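Xyloglucan-specific endo-beta-1,4-glucanase BoGH9A (Bacteroides ovatus, PDB 6DHT) hydrolyses internal beta-1,4-glucosidic linkages in the backbone of xyloglucan, releasing xyloglucan oligosaccharides. Local coordinates at residues G38-E42 against K89-A93; K58-T62 against R72-D76; E125-A129 against I202-E206; F342-S347 against E361-P367; S347-F351 against A385-R391. One frame throughout, in Å; residues are numbered along the deposited sequence.

Contact 1. Residues G38-E42 against K89-A93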
# COMPACT_ATOMS: atom_id res chain seq x y z
N GLY A 38 16.27 -25.87 14.16
CA GLY A 38 16.86 -27.18 13.99
C GLY A 38 18.32 -27.12 13.60
O GLY A 38 18.82 -26.09 13.15
N LYS A 39 19.01 -28.24 13.76
CA LYS A 39 20.41 -28.32 13.42
C LYS A 39 20.56 -28.70 11.94
O LYS A 39 20.08 -29.74 11.50
CB LYS A 39 21.09 -29.37 14.32
CG LYS A 39 22.61 -29.33 14.28
CD LYS A 39 23.25 -30.10 15.43
CE LYS A 39 24.77 -30.18 15.30
NZ LYS A 39 25.39 -28.89 14.86
N VAL A 40 21.22 -27.82 11.18
CA VAL A 40 21.44 -28.01 9.75
C VAL A 40 22.91 -27.76 9.46
O VAL A 40 23.51 -26.82 10.00
CB VAL A 40 20.56 -27.03 8.92
CG1 VAL A 40 20.96 -27.03 7.46
CG2 VAL A 40 19.10 -27.40 9.06
N GLU A 41 23.51 -28.59 8.61
CA GLU A 41 24.92 -28.42 8.26
C GLU A 41 25.14 -28.28 6.77
O GLU A 41 26.19 -27.80 6.33
CB GLU A 41 25.72 -29.61 8.81
CG GLU A 41 25.72 -29.66 10.33
CD GLU A 41 26.48 -30.84 10.89
OE1 GLU A 41 27.05 -31.63 10.10
OE2 GLU A 41 26.52 -30.98 12.13
N GLU A 42 24.15 -28.68 5.98
CA GLU A 42 24.32 -28.79 4.54
C GLU A 42 22.97 -28.71 3.82
O GLU A 42 21.97 -29.18 4.33
CB GLU A 42 24.98 -30.13 4.26
CG GLU A 42 25.23 -30.46 2.83
CD GLU A 42 25.92 -31.80 2.70
OE1 GLU A 42 26.94 -32.01 3.40
OE2 GLU A 42 25.45 -32.65 1.92
N LYS A 89 16.76 -29.49 -0.89
CA LYS A 89 16.75 -30.53 0.15
C LYS A 89 17.66 -30.11 1.31
O LYS A 89 18.82 -29.74 1.09
CB LYS A 89 17.20 -31.88 -0.41
CG LYS A 89 16.15 -32.62 -1.24
CD LYS A 89 16.42 -34.14 -1.21
CE LYS A 89 15.54 -34.91 -2.18
NZ LYS A 89 14.10 -34.50 -2.13
N VAL A 90 17.12 -30.16 2.52
CA VAL A 90 17.85 -29.88 3.75
C VAL A 90 17.47 -30.93 4.77
O VAL A 90 16.31 -31.00 5.17
CB VAL A 90 17.45 -28.54 4.42
CG1 VAL A 90 18.49 -28.15 5.47
CG2 VAL A 90 17.31 -27.47 3.43
N ASN A 91 18.45 -31.73 5.18
CA ASN A 91 18.21 -32.78 6.17
C ASN A 91 17.10 -33.69 5.66
O ASN A 91 17.20 -34.24 4.57
CB ASN A 91 17.87 -32.16 7.53
CG ASN A 91 19.06 -31.43 8.15
OD1 ASN A 91 20.02 -31.07 7.46
ND2 ASN A 91 19.01 -31.23 9.47
N GLY A 92 16.02 -33.83 6.42
CA GLY A 92 14.92 -34.66 5.96
C GLY A 92 13.99 -33.95 4.99
O GLY A 92 13.24 -34.60 4.26
N ALA A 93 14.05 -32.62 4.98
CA ALA A 93 12.99 -31.81 4.40
C ALA A 93 13.27 -31.39 2.96
O ALA A 93 14.42 -31.38 2.53
CB ALA A 93 12.77 -30.60 5.25
O HOH W 1 20.96 -31.59 4.81
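Val-90 and Asn-91 at the tip of a beta hairpin reach across to Val-40 and Lys-39 in the loop between strands 32-35 and 42-47 of the N-terminal Ig-like domain. The hairpin joins strands 84-90 and 93-99 through a type II' turn from Val-90 to Ala-93, and the contact illustrates how such a tip can be tied to a neighbouring loop by a side-chain amide, a water and a pair of valines.

Val-90 comes first. Its CG1 branch, anti to the backbone N (chi1 -166°), meets both methyls of Val-40 as the two side chains cross at about a right angle. The CG1 atoms of Val-40 and Val-90 are only 3.4 Å apart, tighter than usual van der Waals packing. The pair is flanked by Phe-43 on the side of Val-90 and by Leu-60 on that of Val-40.

Asn-91 follows, with the positive phi that this turn demands, and its first side-chain bond points toward the loop. ND2 donates to Lys-39 O over 2.7 Å. The acceptor lies close to the plane of the Asn-91 amide and the donor in the carbonyl plane of Lys-39, but the bond is bent, with an N-H...O angle of 139°. A water adds a second tie, accepting from Asn-91 N and donating to Glu-42 O at 2.7 Å.

Ala-93 closes the turn without touching the loop. Its backbone pairs with that of Val-90 in both directions, and the shorter bond runs from Ala-93 N to Val-90 O at 2.8 Å.

Contact 2. Residues K58-T62 against R72-D76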
# COMPACT_ATOMS: atom_id res chain seq x y z
N LYS A 58 27.48 -25.51 2.15
CA LYS A 58 27.97 -25.94 3.47
C LYS A 58 28.47 -24.72 4.26
O LYS A 58 28.40 -23.60 3.77
CB LYS A 58 29.10 -26.95 3.28
CG LYS A 58 28.74 -28.14 2.40
CD LYS A 58 29.91 -29.11 2.24
CE LYS A 58 29.45 -30.45 1.68
NZ LYS A 58 30.59 -31.38 1.44
N SER A 59 28.96 -24.95 5.47
CA SER A 59 29.49 -23.87 6.32
C SER A 59 28.47 -22.76 6.47
O SER A 59 28.74 -21.59 6.17
CB SER A 59 30.78 -23.30 5.75
OG SER A 59 31.77 -24.31 5.69
N LEU A 60 27.30 -23.15 6.94
CA LEU A 60 26.15 -22.27 6.94
C LEU A 60 26.12 -21.33 8.13
O LEU A 60 26.43 -21.70 9.26
CB LEU A 60 24.87 -23.09 6.90
CG LEU A 60 24.81 -24.16 5.81
CD1 LEU A 60 23.59 -25.01 6.06
CD2 LEU A 60 24.79 -23.55 4.42
N TYR A 61 25.71 -20.09 7.85
CA TYR A 61 25.53 -19.08 8.88
C TYR A 61 24.26 -19.32 9.66
O TYR A 61 23.23 -19.69 9.09
CB TYR A 61 25.45 -17.69 8.23
CG TYR A 61 25.17 -16.57 9.20
CD1 TYR A 61 26.18 -16.03 9.98
CD2 TYR A 61 23.89 -16.02 9.32
CE1 TYR A 61 25.94 -15.01 10.87
CE2 TYR A 61 23.64 -14.99 10.22
CZ TYR A 61 24.67 -14.48 10.98
OH TYR A 61 24.45 -13.46 11.88
N THR A 62 24.33 -19.10 10.97
CA THR A 62 23.16 -19.20 11.83
C THR A 62 23.08 -17.97 12.70
O THR A 62 24.09 -17.32 12.95
CB THR A 62 23.20 -20.45 12.74
OG1 THR A 62 24.31 -20.35 13.64
CG2 THR A 62 23.33 -21.70 11.92
N ARG A 72 18.13 -20.05 13.50
CA ARG A 72 17.76 -19.84 12.11
C ARG A 72 18.99 -20.00 11.22
O ARG A 72 19.99 -19.32 11.43
CB ARG A 72 17.17 -18.44 11.96
CG ARG A 72 15.69 -18.36 12.25
CD ARG A 72 15.27 -18.70 13.68
NE ARG A 72 13.82 -18.55 13.79
CZ ARG A 72 13.19 -17.54 14.39
NH1 ARG A 72 11.87 -17.47 14.35
NH2 ARG A 72 13.86 -16.59 15.03
N THR A 73 18.92 -20.88 10.22
CA THR A 73 20.07 -21.18 9.37
C THR A 73 19.84 -20.64 7.96
O THR A 73 18.84 -20.95 7.32
CB THR A 73 20.33 -22.70 9.30
OG1 THR A 73 20.42 -23.22 10.63
CG2 THR A 73 21.61 -23.02 8.53
N THR A 74 20.80 -19.86 7.48
CA THR A 74 20.71 -19.26 6.15
C THR A 74 21.26 -20.19 5.09
O THR A 74 22.37 -20.72 5.21
CB THR A 74 21.45 -17.93 6.17
OG1 THR A 74 20.76 -17.04 7.04
CG2 THR A 74 21.57 -17.32 4.77
N LEU A 75 20.47 -20.37 4.04
CA LEU A 75 20.83 -21.17 2.88
C LEU A 75 20.92 -20.26 1.67
O LEU A 75 19.89 -19.79 1.19
CB LEU A 75 19.75 -22.22 2.65
CG LEU A 75 19.24 -22.94 3.89
CD1 LEU A 75 18.20 -23.98 3.50
CD2 LEU A 75 20.39 -23.63 4.69
N ASP A 76 22.13 -20.01 1.17
CA ASP A 76 22.36 -19.07 0.07
C ASP A 76 22.75 -19.81 -1.21
O ASP A 76 23.87 -20.32 -1.32
CB ASP A 76 23.46 -18.08 0.47
CG ASP A 76 23.62 -16.93 -0.54
OD1 ASP A 76 23.15 -17.04 -1.70
OD2 ASP A 76 24.28 -15.94 -0.18
O HOH W 2 24.79 -19.62 5.07
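Tyr-61 and Thr-74 supply the one direct hydrogen bond between segment 58-62 and strand 72-76 of the Ig-like domain, where edge strand 62-63 joins its sheet. Thr-74 N donates to Tyr-61 O at 2.9 Å. On the other half of this residue pair a water stands in for the direct bond, accepting from Tyr-61 N and donating to Thr-74 O. Thr-62 and Thr-73 then form an antiparallel non-hydrogen-bonded pair.

Weaker backbone contacts reinforce the pairing. Thr-62 CA lies 3.2 Å from Arg-72 O in a CA-H...O contact, and Thr-73 CA makes another to Tyr-61 O.

Apolar contacts gather on the side of Leu-60. Thr-73 turns CG2 anti to its own N (OG1 at chi1 -53°), which brings that methyl to 3.6 Å from Leu-60 CB. Beyond it, Leu-60 CD1 meets Leu-75 CD2 at 3.7 Å, and Phe-43 packs against both leucines.

Thr-62 and Thr-73 also lie side by side, CG2 of the first against OG1 of the second.

Tyr-61 OH bonds to Gln-421 O, and Arg-72 NE forms a salt bridge with Asp-36. The chemistry is thus that of an edge pairing held by one direct bond, one bridging water and leucine packing, with Tyr-61 linking it to the catalytic domain.

Contact 3. Residues E125-A129 against I202-E206. With CA (calcium ion), chain D.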
# COMPACT_ATOMS: atom_id res chain seq x y z
N GLU A 125 -18.68 -8.10 -11.94
CA GLU A 125 -19.10 -9.15 -12.87
C GLU A 125 -18.07 -10.24 -13.07
O GLU A 125 -16.88 -9.97 -13.11
CB GLU A 125 -19.45 -8.55 -14.22
CG GLU A 125 -20.67 -7.63 -14.15
CD GLU A 125 -20.93 -6.84 -15.42
OE1 GLU A 125 -20.06 -6.81 -16.31
OE2 GLU A 125 -22.02 -6.24 -15.50
N GLU A 126 -18.55 -11.47 -13.22
CA GLU A 126 -17.70 -12.65 -13.29
C GLU A 126 -16.61 -12.56 -14.36
O GLU A 126 -15.52 -13.06 -14.19
CB GLU A 126 -18.55 -13.91 -13.50
CG GLU A 126 -17.74 -15.19 -13.61
CD GLU A 126 -18.57 -16.43 -13.30
OE1 GLU A 126 -19.82 -16.34 -13.30
OE2 GLU A 126 -17.96 -17.49 -13.04
N GLN A 127 -16.93 -11.91 -15.47
CA GLN A 127 -15.98 -11.69 -16.53
C GLN A 127 -14.64 -11.15 -16.00
O GLN A 127 -13.59 -11.57 -16.43
CB GLN A 127 -16.57 -10.68 -17.53
CG GLN A 127 -15.78 -10.57 -18.80
CD GLN A 127 -16.21 -9.38 -19.64
OE1 GLN A 127 -17.38 -8.99 -19.63
NE2 GLN A 127 -15.26 -8.79 -20.36
N TYR A 128 -14.71 -10.20 -15.08
CA TYR A 128 -13.52 -9.57 -14.51
C TYR A 128 -13.17 -10.17 -13.15
O TYR A 128 -11.99 -10.22 -12.79
CB TYR A 128 -13.77 -8.08 -14.34
CG TYR A 128 -14.38 -7.46 -15.58
CD1 TYR A 128 -13.61 -7.29 -16.72
CD2 TYR A 128 -15.71 -7.06 -15.60
CE1 TYR A 128 -14.16 -6.74 -17.86
CE2 TYR A 128 -16.26 -6.48 -16.75
CZ TYR A 128 -15.47 -6.34 -17.86
OH TYR A 128 -15.99 -5.78 -19.00
N ALA A 129 -14.19 -10.66 -12.43
CA ALA A 129 -14.06 -11.00 -11.01
C ALA A 129 -13.75 -12.45 -10.76
O ALA A 129 -13.30 -12.80 -9.68
CB ALA A 129 -15.34 -10.61 -10.28
N ILE A 202 -4.92 -5.98 -16.31
CA ILE A 202 -5.37 -6.76 -15.15
C ILE A 202 -6.82 -7.23 -15.24
O ILE A 202 -7.40 -7.71 -14.24
CB ILE A 202 -5.18 -5.97 -13.84
CG1 ILE A 202 -5.93 -4.64 -13.87
CG2 ILE A 202 -3.69 -5.72 -13.59
CD1 ILE A 202 -6.01 -3.95 -12.53
N ASN A 203 -7.40 -7.15 -16.43
CA ASN A 203 -8.75 -7.62 -16.67
C ASN A 203 -9.78 -6.97 -15.75
O ASN A 203 -10.46 -7.63 -14.97
CB ASN A 203 -8.84 -9.15 -16.61
CG ASN A 203 -10.20 -9.67 -17.02
OD1 ASN A 203 -10.89 -9.06 -17.84
ND2 ASN A 203 -10.61 -10.77 -16.44
N ILE A 204 -9.84 -5.65 -15.84
CA ILE A 204 -10.89 -4.84 -15.24
C ILE A 204 -11.76 -4.30 -16.38
O ILE A 204 -11.38 -4.39 -17.54
CB ILE A 204 -10.32 -3.69 -14.38
CG1 ILE A 204 -9.30 -2.85 -15.17
CG2 ILE A 204 -9.69 -4.24 -13.12
CD1 ILE A 204 -8.87 -1.58 -14.47
N PRO A 205 -12.93 -3.73 -16.07
CA PRO A 205 -13.80 -3.26 -17.15
C PRO A 205 -13.11 -2.25 -18.07
O PRO A 205 -13.47 -2.15 -19.26
CB PRO A 205 -14.98 -2.64 -16.39
CG PRO A 205 -15.02 -3.40 -15.11
CD PRO A 205 -13.58 -3.63 -14.76
N GLU A 206 -12.10 -1.57 -17.55
CA GLU A 206 -11.42 -0.50 -18.28
C GLU A 206 -10.15 -1.00 -18.99
O GLU A 206 -9.35 -0.18 -19.47
CB GLU A 206 -11.11 0.68 -17.35
CG GLU A 206 -12.34 1.23 -16.59
CD GLU A 206 -12.77 0.40 -15.37
OE1 GLU A 206 -12.04 -0.54 -14.96
OE2 GLU A 206 -13.86 0.71 -14.81
CA CA D . -7.22 0.82 -19.30
O HOH W 3 -12.59 -9.86 -19.69
O HOH W 4 -6.35 -0.17 -21.26
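Tyr-128, on the short helix 126-129, lays its ring against Pro-205 in the loop that leads to a calcium site of the family 9 domain. Its CG is anti to the carbonyl carbon (chi1 -48°), which sets the ring against the loop. Pro-205 CA sits over one face, 3.8 Å from the ring centroid, in a CH-pi contact. The proline's CG reaches Tyr-128 CE2 at 3.7 Å, while Gln-127 CB lies over the opposite face, so the ring is sandwiched between its own helix and the loop.

Asn-203 approaches at the ring's edge, its OD1 near the plane and 3.4 Å from Tyr-128 CD1. Its extended first torsion (chi1 -173°) carries the amide to the helix, with its plane well turned from that of the ring. There ND2 donates to Gln-127 O at 3.1 Å, in the carbonyl plane and on a lone pair. The other end of the amide is used as well: OD1 accepts from a water 2.6 Å away, and that water accepts from Gln-127 NE2.

Glu-206 contributes through its backbone, its O lying 2.4 Å from the calcium ion. Asn-209, Thr-211, Asp-213 and Asp-216 are the other protein ligands; the carboxylate of Glu-206 forms a salt bridge with Arg-119. Chemically, both ends of the Asn-203 amide are engaged and one ring is clamped on two faces, which should restrain the loop just ahead of its metal-bound residue.

Contact 4. Residues F342-S347 against E361-P367; sequences FFWAAS and EAIKKAP. With EDO (1,2-ethanediol), chain M.
Phe-343 O is gripped twice within its own helix, by Ser-347 N and by Ser-347 OG, which arrive from opposite faces of the carbonyl plane. The OG donates over 2.8 Å. This is helix 339-353, which packs against the end of helix 356-364 in the mainly helical catalytic domain, built on the (alpha/alpha)6 barrel of glycoside hydrolase family 9. The pair shows how two successive helices can close on each other partly through alanine methyls and partly through an aromatic ring.

The close approach is made by alanines. Ala-346 CB comes within 3.6 Å of Ala-362 N and also touches Glu-361 CB, while the methyl of Ala-362 meets Ser-347 OG. Tyr-304 of helix 292-309 packs on Ala-346 and Glu-361 nearby.

Phe-343 packs against the end of the second helix. With CG anti to the backbone N (chi1 175°), its ring swings to where the chain leaves the helix. Ala-362 O lies in plane at the edge, 3.2 Å from CD1. Pro-367 CD is centred over one face in a CH-pi contact, 3.6 Å from the ring centroid, and Ser-347 OG is over the opposite face, nearer the rim.

Pro-367 O in turn accepts from both hydroxyls of an ethanediol, probably left by the crystallisation liquor. Lys-365 lies alongside Phe-342, its chain bent at chi2 and chi4 to bring the ammonium over the ring: NZ stands 4.3 Å from the Phe-342 centroid in a cation-pi contact.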
# COMPACT_ATOMS: atom_id res chain seq x y z
N PHE A 342 0.50 19.55 4.49
CA PHE A 342 0.77 20.84 3.85
C PHE A 342 1.98 20.72 2.91
O PHE A 342 1.95 21.20 1.78
CB PHE A 342 1.01 21.94 4.91
CG PHE A 342 -0.26 22.64 5.37
CD1 PHE A 342 -0.95 23.46 4.51
CD2 PHE A 342 -0.73 22.47 6.65
CE1 PHE A 342 -2.09 24.11 4.91
CE2 PHE A 342 -1.88 23.13 7.07
CZ PHE A 342 -2.56 23.95 6.18
N PHE A 343 3.02 20.02 3.36
CA PHE A 343 4.22 19.86 2.53
C PHE A 343 3.92 19.11 1.25
O PHE A 343 4.31 19.52 0.15
CB PHE A 343 5.32 19.14 3.29
CG PHE A 343 6.53 18.84 2.46
CD1 PHE A 343 7.37 19.87 2.09
CD2 PHE A 343 6.85 17.55 2.07
CE1 PHE A 343 8.49 19.63 1.34
CE2 PHE A 343 7.97 17.30 1.32
CZ PHE A 343 8.80 18.34 0.95
N TRP A 344 3.22 17.99 1.39
CA TRP A 344 2.89 17.18 0.21
C TRP A 344 1.98 17.96 -0.75
O TRP A 344 2.27 18.07 -1.95
CB TRP A 344 2.30 15.82 0.63
CG TRP A 344 1.88 14.99 -0.53
CD1 TRP A 344 2.49 14.91 -1.75
CD2 TRP A 344 0.72 14.14 -0.61
NE1 TRP A 344 1.78 14.08 -2.60
CE2 TRP A 344 0.71 13.58 -1.91
CE3 TRP A 344 -0.28 13.79 0.29
CZ2 TRP A 344 -0.30 12.71 -2.34
CZ3 TRP A 344 -1.28 12.91 -0.14
CH2 TRP A 344 -1.27 12.38 -1.44
N ALA A 345 0.91 18.56 -0.23
CA ALA A 345 0.02 19.34 -1.07
C ALA A 345 0.69 20.53 -1.76
O ALA A 345 0.49 20.74 -2.94
CB ALA A 345 -1.19 19.82 -0.27
N ALA A 346 1.46 21.31 -1.00
CA ALA A 346 2.11 22.48 -1.58
C ALA A 346 3.09 22.02 -2.65
O ALA A 346 3.19 22.65 -3.71
CB ALA A 346 2.80 23.27 -0.51
N SER A 347 3.81 20.92 -2.39
CA SER A 347 4.76 20.39 -3.38
C SER A 347 4.05 19.99 -4.68
O SER A 347 4.45 20.40 -5.76
CB SER A 347 5.55 19.21 -2.82
OG SER A 347 6.39 19.62 -1.77
N GLU A 361 5.45 27.61 0.46
CA GLU A 361 4.75 26.82 1.48
C GLU A 361 5.42 25.46 1.68
O GLU A 361 5.57 25.01 2.81
CB GLU A 361 3.28 26.65 1.12
CG GLU A 361 2.49 27.97 0.98
CD GLU A 361 2.56 28.86 2.23
OE1 GLU A 361 2.07 28.43 3.29
OE2 GLU A 361 3.11 29.98 2.13
N ALA A 362 5.84 24.81 0.60
CA ALA A 362 6.58 23.55 0.71
C ALA A 362 7.88 23.72 1.47
O ALA A 362 8.22 22.90 2.33
CB ALA A 362 6.86 22.97 -0.65
N ILE A 363 8.64 24.75 1.14
CA ILE A 363 9.92 24.99 1.79
C ILE A 363 9.74 25.25 3.28
O ILE A 363 10.51 24.74 4.10
CB ILE A 363 10.67 26.18 1.13
CG1 ILE A 363 10.95 25.89 -0.34
CG2 ILE A 363 11.96 26.49 1.86
CD1 ILE A 363 11.81 24.69 -0.61
N LYS A 364 8.73 26.06 3.64
CA LYS A 364 8.44 26.37 5.03
C LYS A 364 8.15 25.10 5.83
O LYS A 364 8.55 24.99 6.99
CB LYS A 364 7.24 27.32 5.15
CG LYS A 364 7.54 28.78 4.84
CD LYS A 364 6.40 29.69 5.30
CE LYS A 364 6.69 31.15 4.99
NZ LYS A 364 5.74 32.08 5.66
N LYS A 365 7.46 24.15 5.21
CA LYS A 365 7.01 22.94 5.90
C LYS A 365 7.92 21.74 5.64
O LYS A 365 7.52 20.61 5.89
CB LYS A 365 5.59 22.61 5.47
CG LYS A 365 4.57 23.69 5.79
CD LYS A 365 4.23 23.69 7.28
CE LYS A 365 3.49 24.94 7.71
NZ LYS A 365 2.31 25.18 6.87
N ALA A 366 9.13 21.97 5.15
CA ALA A 366 9.97 20.85 4.74
C ALA A 366 10.35 19.94 5.90
O ALA A 366 10.66 20.40 7.00
CB ALA A 366 11.23 21.34 4.05
N PRO A 367 10.35 18.62 5.65
CA PRO A 367 10.85 17.70 6.68
C PRO A 367 12.35 17.83 6.89
O PRO A 367 13.07 18.16 5.96
CB PRO A 367 10.53 16.32 6.09
CG PRO A 367 10.57 16.54 4.63
CD PRO A 367 10.06 17.94 4.38
C1 EDO M . 15.77 19.84 3.82
O1 EDO M . 14.75 20.24 4.75
C2 EDO M . 16.63 18.75 4.45
O2 EDO M . 15.79 17.73 5.00

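Contact 5. Residues S347-F351 against A385-R391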
# COMPACT_ATOMS: atom_id res chain seq x y z
N SER A 347 3.81 20.92 -2.39
CA SER A 347 4.76 20.39 -3.38
C SER A 347 4.05 19.99 -4.68
O SER A 347 4.45 20.40 -5.76
CB SER A 347 5.55 19.21 -2.82
OG SER A 347 6.39 19.62 -1.77
N GLU A 348 2.95 19.24 -4.57
CA GLU A 348 2.22 18.85 -5.75
C GLU A 348 1.68 20.07 -6.49
O GLU A 348 1.68 20.08 -7.70
CB GLU A 348 1.07 17.89 -5.39
CG GLU A 348 1.51 16.55 -4.81
CD GLU A 348 2.13 15.60 -5.85
OE1 GLU A 348 2.30 15.96 -7.05
OE2 GLU A 348 2.47 14.46 -5.44
N LEU A 349 1.14 21.04 -5.75
CA LEU A 349 0.60 22.23 -6.39
C LEU A 349 1.70 23.04 -7.08
O LEU A 349 1.49 23.54 -8.16
CB LEU A 349 -0.18 23.08 -5.39
CG LEU A 349 -1.61 22.52 -5.20
CD1 LEU A 349 -2.24 22.99 -3.90
CD2 LEU A 349 -2.51 22.80 -6.40
N TYR A 350 2.87 23.11 -6.46
CA TYR A 350 4.00 23.74 -7.13
C TYR A 350 4.34 23.04 -8.45
O TYR A 350 4.57 23.69 -9.47
CB TYR A 350 5.22 23.75 -6.22
CG TYR A 350 6.48 24.36 -6.84
CD1 TYR A 350 6.44 25.59 -7.48
CD2 TYR A 350 7.71 23.72 -6.74
CE1 TYR A 350 7.59 26.16 -8.03
CE2 TYR A 350 8.86 24.29 -7.25
CZ TYR A 350 8.79 25.51 -7.90
OH TYR A 350 9.94 26.07 -8.43
N PHE A 351 4.41 21.71 -8.44
CA PHE A 351 4.79 21.01 -9.67
C PHE A 351 3.70 21.04 -10.74
O PHE A 351 4.00 21.06 -11.93
CB PHE A 351 5.26 19.58 -9.37
CG PHE A 351 6.56 19.55 -8.61
CD1 PHE A 351 7.69 20.20 -9.12
CD2 PHE A 351 6.66 18.93 -7.39
CE1 PHE A 351 8.86 20.23 -8.42
CE2 PHE A 351 7.85 18.94 -6.68
CZ PHE A 351 8.96 19.58 -7.20
N ALA A 385 8.10 13.43 -4.92
CA ALA A 385 7.79 14.39 -5.98
C ALA A 385 9.01 15.27 -6.30
O ALA A 385 9.38 15.41 -7.46
CB ALA A 385 6.61 15.23 -5.57
N TRP A 386 9.65 15.80 -5.27
CA TRP A 386 10.88 16.58 -5.46
C TRP A 386 12.03 15.79 -6.10
O TRP A 386 12.85 16.37 -6.81
CB TRP A 386 11.34 17.16 -4.11
CG TRP A 386 10.55 18.37 -3.72
CD1 TRP A 386 9.49 18.42 -2.91
CD2 TRP A 386 10.80 19.72 -4.14
NE1 TRP A 386 9.01 19.72 -2.80
CE2 TRP A 386 9.84 20.53 -3.54
CE3 TRP A 386 11.77 20.31 -4.98
CZ2 TRP A 386 9.78 21.91 -3.76
CZ3 TRP A 386 11.72 21.68 -5.18
CH2 TRP A 386 10.73 22.46 -4.58
N LEU A 387 12.08 14.48 -5.88
CA LEU A 387 13.18 13.64 -6.37
C LEU A 387 12.91 13.06 -7.76
O LEU A 387 13.76 12.38 -8.32
CB LEU A 387 13.45 12.49 -5.40
CG LEU A 387 13.95 12.86 -4.02
CD1 LEU A 387 14.08 11.59 -3.20
CD2 LEU A 387 15.26 13.61 -4.04
N GLN A 388 11.75 13.35 -8.33
CA GLN A 388 11.37 12.81 -9.63
C GLN A 388 12.31 13.27 -10.75
O GLN A 388 12.57 14.47 -10.89
CB GLN A 388 9.95 13.27 -9.97
CG GLN A 388 9.10 12.21 -10.62
CD GLN A 388 7.64 12.60 -10.66
OE1 GLN A 388 6.93 12.59 -9.63
NE2 GLN A 388 7.17 12.97 -11.84
N PRO A 389 12.81 12.32 -11.56
CA PRO A 389 13.70 12.69 -12.66
C PRO A 389 12.99 13.34 -13.85
O PRO A 389 11.75 13.40 -13.90
CB PRO A 389 14.32 11.35 -13.07
CG PRO A 389 13.33 10.33 -12.66
CD PRO A 389 12.66 10.86 -11.43
N GLY A 390 13.78 13.87 -14.77
CA GLY A 390 13.26 14.48 -15.98
C GLY A 390 12.68 15.87 -15.77
O GLY A 390 12.44 16.60 -16.73
N ARG A 391 12.44 16.23 -14.52
CA ARG A 391 11.93 17.55 -14.20
C ARG A 391 13.11 18.49 -14.06
O ARG A 391 13.98 18.27 -13.21
CB ARG A 391 11.14 17.51 -12.90
CG ARG A 391 9.95 18.44 -12.92
CD ARG A 391 9.30 18.52 -11.56
NE ARG A 391 8.00 17.86 -11.55
CZ ARG A 391 7.66 16.86 -10.74
NH1 ARG A 391 8.51 16.41 -9.84
NH2 ARG A 391 6.46 16.34 -10.82
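The ring of Phe-351 carries the Arg-391 guanidinium on one face and Tyr-350 CD2, nearer the rim, on the opposite face, with Trp-386 at its edge. The guanidinium is stacked with centres 3.9 Å apart and planes 16° from parallel, a cation-pi arrangement. Tyr-350, Phe-351 and Trp-386 form an aromatic cluster that joins helix 339-353 to the end of helix 379-386 and the loop beyond, in the helical barrel of the family 9 domain, and exemplifies how one phenyl ring can serve several neighbours at once.

Trp-386 receives the edge of Phe-351 on its face, in a T-shaped pair with planes at 72°. Phe-351 CZ approaches to 3.6 Å from Trp-386 CD2. The six-membered ring of the indole meets Tyr-350 obliquely, with Trp-386 CH2 3.7 Å from Tyr-350 CE2, while Tyr-350 OH bonds to Asp-397. Phe-400 of helix 395-416 also packs edge-to-face with the indole.

Ala-385 CB touches Phe-351 CD2 and CE2. The bend of Arg-391 at chi3 (-110°) folds the guanidinium back over the ring, and NH1 makes a weak bond to Ala-385 O, which lies in plane at the guanidinium edge. Glu-348 OE1 forms a salt bridge with Arg-280.

Polar anchorage between the helices comes from the indole: Trp-386 NE1 donates to Ser-347 OG at 2.8 Å, with the oxygen slightly tilted from the ring plane.

Overall arrangement
Along the chain, contact 2 falls within the span bracketed by contact 1; contact 3 follows, and contacts 4 and 5 come last, with alternating segments. The first two lie in the Ig-like domain, centres 10 Å apart, and meet where Val-40 packs on Leu-60 and Val-90 on Leu-75, so side chains from its loops and from both of its sheets pack together. Contacts 4 and 5 share helix 339-353 and Ser-347, with centres 12 Å apart, binding three successive helices into one body. Contact 3 stands apart in the same catalytic domain, its centre 34 Å from that of contact 5. About 54 Å separates the centres of contacts 1 and 4, reflecting the elongated two-domain enzyme.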